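Local coordinates for Lmo0135 protein (Listeria monocytogenes EGD-e, PDB 5ISU), which probably serves as the extracellular substrate-binding component of an ABC transporter, with a likely role in peptide uptake, at residues A[116-121]-A[136-141]; A[141-146]-A[405-410]. All coordinates share one frame; numbering follows the deposited sequence.

Contact 1: residues A[116-121]-A[136-141]; sequences FVFDDK and TLPTVA
Phe-118 N gives its hydrogen to Lys-121 O at 2.8 Å, and the return bond from Lys-121 N to Phe-118 O is 2.9 Å. This hydrogen-bonded pair closes a type I' turn with Asp-119 and Asp-120 at its corners. Phe-118 and Lys-121, the end residues of the turn, then reach across to the loop 137-141, where the contact is mainly apolar and no hydrogen bond spans it. A chi1 of -53° sets Phe-118 CG beside the backbone N and anti to the carbonyl carbon, directing the ring toward the loop. There its two CE carbons meet different residues: CE2 lies 3.4 Å from Leu-137 CD2, and CE1 lies 3.5 Å from Ala-141 CB, with CZ near both methyls. Both come at the ring obliquely. The Phe-118 and Pro-138 side chains cross at about a right angle, Pro-138 CD 4.0 Å from Phe-118 CD2. Further out, Lys-121 and Pro-138 run past each other in opposite directions, with Lys-121 CB 3.9 Å from Pro-138 CG. Bends at chi2 (98°) and chi3 (72°) fold the lysine chain back, bringing its CE to 4.1 Å from Pro-138 CB. The buried end of the contact continues into helix 144-148, whose Phe-144 touches both Phe-118 and Leu-137; Lys-121 and Thr-139 lie on the exposed side. Such a turn is characteristic of a tight two-residue beta hairpin, here joining edge strand 117-118 to strand 121-129 in an antiparallel five-stranded sheet.

Contact 2: residues A[141-146]-A[405-410]; sequences APAFEN and DPDAYK
Ala-143 packs against the carboxylate of Asp-405, the residue that opens an Asx turn at the start of the 3-10 segment 406-409. The tight part of this small contact is one methyl-bearing residue on one acid: Ala-143 CA is 3.4 Å from Asp-405 OD2, and Ala-143 CB is 3.7 Å from Asp-405 CG. Asp-405 has its CG turned opposite its own backbone N (chi1 -172°), which sends the carboxylate out to meet Ala-143. No hydrogen bond links the two segments, yet both acid oxygens are occupied. Arg-445 of helix 442-458 forms a salt bridge with OD2 and also touches Pro-142, so one arginine lies beside both sides of the contact.

The margins are looser. Asn-146 CB comes only to 4.1 Å from Asp-405 CB, and Ala-143 CB to 4.1 Å from Asp-407 CB. Asn-146 and Asp-407 are partly exposed, whereas Asp-405 is buried. Asp-407 uses its carboxylate within its own segment, in a salt bridge with Lys-410 whose hydrogen bonds are weak. The contact joins the type I turn 141-144, which leads into helix 144-148, to the loop between strand 395-400 and helix 427-438. Within the Asx turn, Asp-405 OD1 accepts Asp-407 N at 2.7 Å, with an N-H...O angle of 161°, through the lone pair directed away from OD2.

In the fold
From the N terminus, the chain passes through strand 117-118, and contact 1 closes the short, mainly beta loop made by strands 121-129 and 132-136, tying the edge hairpin to the segment that leaves the sheet. Contact 2 opens directly afterwards and shares Ala-141, so the two follow in series, neither nesting nor crossing. Its loop is far longer: 258 residues lie between its segments, ending beyond strand 395-400. Contact 2 thus joins helix 144-148, beside the five-stranded sheet, to the loop between strand 395-400 of the seven-stranded sheet and helix 427-438, consistent with a bridge between lobes of this solute-binding fold. Phe-144 also reaches Phe-116, a further link between the two contacts.

Contact 1: residues A[116-121]-A[136-141]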
# COMPACT_ATOMS: atom_id res chain seq x y z
N PHE A 116 15.72 8.82 1.38
CA PHE A 116 17.09 9.04 0.93
C PHE A 116 17.89 9.94 1.89
O PHE A 116 19.02 10.35 1.56
CB PHE A 116 17.09 9.63 -0.49
CG PHE A 116 16.43 8.74 -1.51
CD1 PHE A 116 15.07 8.81 -1.72
CD2 PHE A 116 17.17 7.83 -2.25
CE1 PHE A 116 14.45 7.99 -2.65
CE2 PHE A 116 16.57 7.01 -3.18
CZ PHE A 116 15.20 7.09 -3.38
N VAL A 117 17.32 10.20 3.07
CA VAL A 117 17.95 11.04 4.09
C VAL A 117 18.00 10.29 5.44
O VAL A 117 17.06 9.56 5.79
CB VAL A 117 17.17 12.36 4.25
CG1 VAL A 117 17.86 13.29 5.22
CG2 VAL A 117 17.04 13.05 2.90
N PHE A 118 19.09 10.47 6.18
CA PHE A 118 19.31 9.79 7.47
C PHE A 118 19.98 10.78 8.39
O PHE A 118 21.08 11.23 8.09
CB PHE A 118 20.21 8.58 7.27
CG PHE A 118 19.71 7.66 6.21
CD1 PHE A 118 18.69 6.76 6.50
CD2 PHE A 118 20.19 7.75 4.92
CE1 PHE A 118 18.19 5.93 5.51
CE2 PHE A 118 19.69 6.93 3.92
CZ PHE A 118 18.69 6.01 4.22
N ASP A 119 19.33 11.10 9.50
CA ASP A 119 19.83 12.12 10.45
C ASP A 119 20.12 13.43 9.70
O ASP A 119 21.13 14.08 9.93
CB ASP A 119 21.08 11.65 11.23
CG ASP A 119 20.75 10.67 12.34
OD1 ASP A 119 19.89 9.79 12.13
OD2 ASP A 119 21.38 10.77 13.42
N ASP A 120 19.23 13.78 8.78
CA ASP A 120 19.37 15.00 7.97
C ASP A 120 20.53 14.97 6.95
O ASP A 120 20.76 15.98 6.28
CB ASP A 120 19.48 16.26 8.87
CG ASP A 120 18.39 16.32 9.95
OD1 ASP A 120 17.39 15.58 9.84
OD2 ASP A 120 18.54 17.11 10.91
N LYS A 121 21.25 13.84 6.84
CA LYS A 121 22.32 13.70 5.84
C LYS A 121 21.79 12.90 4.64
O LYS A 121 21.17 11.84 4.82
CB LYS A 121 23.59 13.01 6.34
CG LYS A 121 24.48 13.84 7.27
CD LYS A 121 24.27 13.54 8.75
CE LYS A 121 24.85 12.18 9.12
NZ LYS A 121 24.79 11.92 10.59
N THR A 136 26.24 5.61 -1.56
CA THR A 136 27.06 5.61 -0.35
C THR A 136 26.26 6.28 0.77
O THR A 136 25.98 7.48 0.71
CB THR A 136 28.39 6.33 -0.59
OG1 THR A 136 28.16 7.53 -1.35
CG2 THR A 136 29.35 5.44 -1.38
N LEU A 137 25.85 5.48 1.75
CA LEU A 137 25.08 5.96 2.89
C LEU A 137 25.98 6.56 3.91
O LEU A 137 27.11 6.09 4.05
CB LEU A 137 24.35 4.81 3.59
CG LEU A 137 23.26 4.09 2.83
CD1 LEU A 137 22.70 2.98 3.69
CD2 LEU A 137 22.17 5.06 2.44
N PRO A 138 25.48 7.56 4.67
CA PRO A 138 26.27 8.19 5.75
C PRO A 138 26.40 7.28 6.99
O PRO A 138 27.43 7.27 7.65
CB PRO A 138 25.48 9.46 6.07
CG PRO A 138 24.07 9.16 5.63
CD PRO A 138 24.18 8.22 4.47
N THR A 139 25.34 6.54 7.30
CA THR A 139 25.31 5.60 8.42
C THR A 139 24.57 4.36 7.95
O THR A 139 23.97 4.36 6.86
CB THR A 139 24.66 6.20 9.68
OG1 THR A 139 23.51 6.97 9.30
CG2 THR A 139 25.63 7.12 10.39
N VAL A 140 24.60 3.30 8.76
CA VAL A 140 23.93 2.06 8.38
C VAL A 140 22.41 2.27 8.32
O VAL A 140 21.86 2.99 9.15
CB VAL A 140 24.31 0.91 9.34
CG1 VAL A 140 23.57 -0.37 8.96
CG2 VAL A 140 25.82 0.69 9.32
N ALA A 141 21.75 1.67 7.33
CA ALA A 141 20.28 1.76 7.18
C ALA A 141 19.74 0.58 6.34
O ALA A 141 19.59 0.70 5.12
CB ALA A 141 19.88 3.09 6.54

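Contact 2: residues A[141-146]-A[405-410]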
# COMPACT_ATOMS: atom_id res chain seq x y z
N ALA A 141 21.75 1.67 7.33
CA ALA A 141 20.28 1.76 7.18
C ALA A 141 19.74 0.58 6.34
O ALA A 141 19.59 0.70 5.12
CB ALA A 141 19.88 3.09 6.54
N PRO A 142 19.49 -0.56 6.99
CA PRO A 142 18.98 -1.76 6.30
C PRO A 142 17.74 -1.55 5.43
O PRO A 142 17.64 -2.16 4.37
CB PRO A 142 18.68 -2.73 7.45
CG PRO A 142 18.79 -1.91 8.70
CD PRO A 142 19.79 -0.87 8.40
N ALA A 143 16.83 -0.67 5.85
CA ALA A 143 15.61 -0.38 5.07
C ALA A 143 15.90 0.24 3.73
O ALA A 143 15.01 0.33 2.89
CB ALA A 143 14.70 0.56 5.85
N PHE A 144 17.14 0.71 3.51
CA PHE A 144 17.45 1.33 2.22
C PHE A 144 17.43 0.30 1.08
O PHE A 144 17.21 0.67 -0.07
CB PHE A 144 18.77 2.07 2.28
CG PHE A 144 19.07 2.84 1.04
CD1 PHE A 144 18.33 3.97 0.73
CD2 PHE A 144 20.12 2.47 0.21
CE1 PHE A 144 18.60 4.71 -0.41
CE2 PHE A 144 20.41 3.20 -0.93
CZ PHE A 144 19.64 4.32 -1.24
N GLU A 145 17.63 -0.98 1.39
CA GLU A 145 17.50 -2.02 0.37
C GLU A 145 16.08 -2.00 -0.21
O GLU A 145 15.90 -2.15 -1.42
CB GLU A 145 17.79 -3.41 0.94
CG GLU A 145 17.57 -4.54 -0.07
CD GLU A 145 18.09 -5.90 0.40
OE1 GLU A 145 18.45 -6.06 1.60
OE2 GLU A 145 18.13 -6.82 -0.46
N ASN A 146 15.08 -1.81 0.65
CA ASN A 146 13.69 -1.74 0.22
C ASN A 146 13.43 -0.51 -0.66
O ASN A 146 12.69 -0.59 -1.66
CB ASN A 146 12.77 -1.70 1.43
CG ASN A 146 11.31 -1.65 1.04
OD1 ASN A 146 10.77 -2.59 0.46
ND2 ASN A 146 10.65 -0.55 1.36
N ASP A 405 9.29 -3.49 4.50
CA ASP A 405 10.20 -3.27 5.62
C ASP A 405 9.41 -2.64 6.76
O ASP A 405 8.72 -1.63 6.56
CB ASP A 405 11.42 -2.42 5.23
CG ASP A 405 12.48 -2.35 6.38
OD1 ASP A 405 12.21 -1.71 7.44
OD2 ASP A 405 13.59 -2.93 6.21
N PRO A 406 9.53 -3.21 7.98
CA PRO A 406 8.77 -2.69 9.12
C PRO A 406 9.11 -1.26 9.52
O PRO A 406 8.33 -0.63 10.21
CB PRO A 406 9.10 -3.69 10.24
CG PRO A 406 10.44 -4.24 9.87
CD PRO A 406 10.45 -4.31 8.38
N ASP A 407 10.25 -0.73 9.09
CA ASP A 407 10.62 0.66 9.45
C ASP A 407 9.59 1.68 8.92
O ASP A 407 9.37 2.72 9.53
CB ASP A 407 11.99 1.01 8.91
CG ASP A 407 12.46 2.40 9.35
OD1 ASP A 407 12.62 2.63 10.58
OD2 ASP A 407 12.71 3.25 8.47
N ALA A 408 8.95 1.37 7.79
CA ALA A 408 7.95 2.29 7.23
C ALA A 408 6.73 2.49 8.16
O ALA A 408 6.03 3.50 8.06
CB ALA A 408 7.51 1.83 5.84
N TYR A 409 6.51 1.55 9.08
CA TYR A 409 5.38 1.61 10.00
C TYR A 409 5.58 2.59 11.15
O TYR A 409 4.63 2.84 11.89
CB TYR A 409 5.08 0.23 10.59
CG TYR A 409 4.59 -0.84 9.63
CD1 TYR A 409 5.42 -1.40 8.67
CD2 TYR A 409 3.32 -1.38 9.77
CE1 TYR A 409 4.98 -2.42 7.84
CE2 TYR A 409 2.87 -2.39 8.95
CZ TYR A 409 3.70 -2.91 7.99
OH TYR A 409 3.22 -3.94 7.19
N LYS A 410 6.78 3.13 11.31
CA LYS A 410 7.06 4.11 12.39
C LYS A 410 6.09 5.27 12.50
O LYS A 410 5.73 5.68 13.61
CB LYS A 410 8.44 4.74 12.20
CG LYS A 410 9.61 3.85 12.54
CD LYS A 410 10.95 4.60 12.49
CE LYS A 410 11.20 5.25 11.14
NZ LYS A 410 12.65 5.60 11.00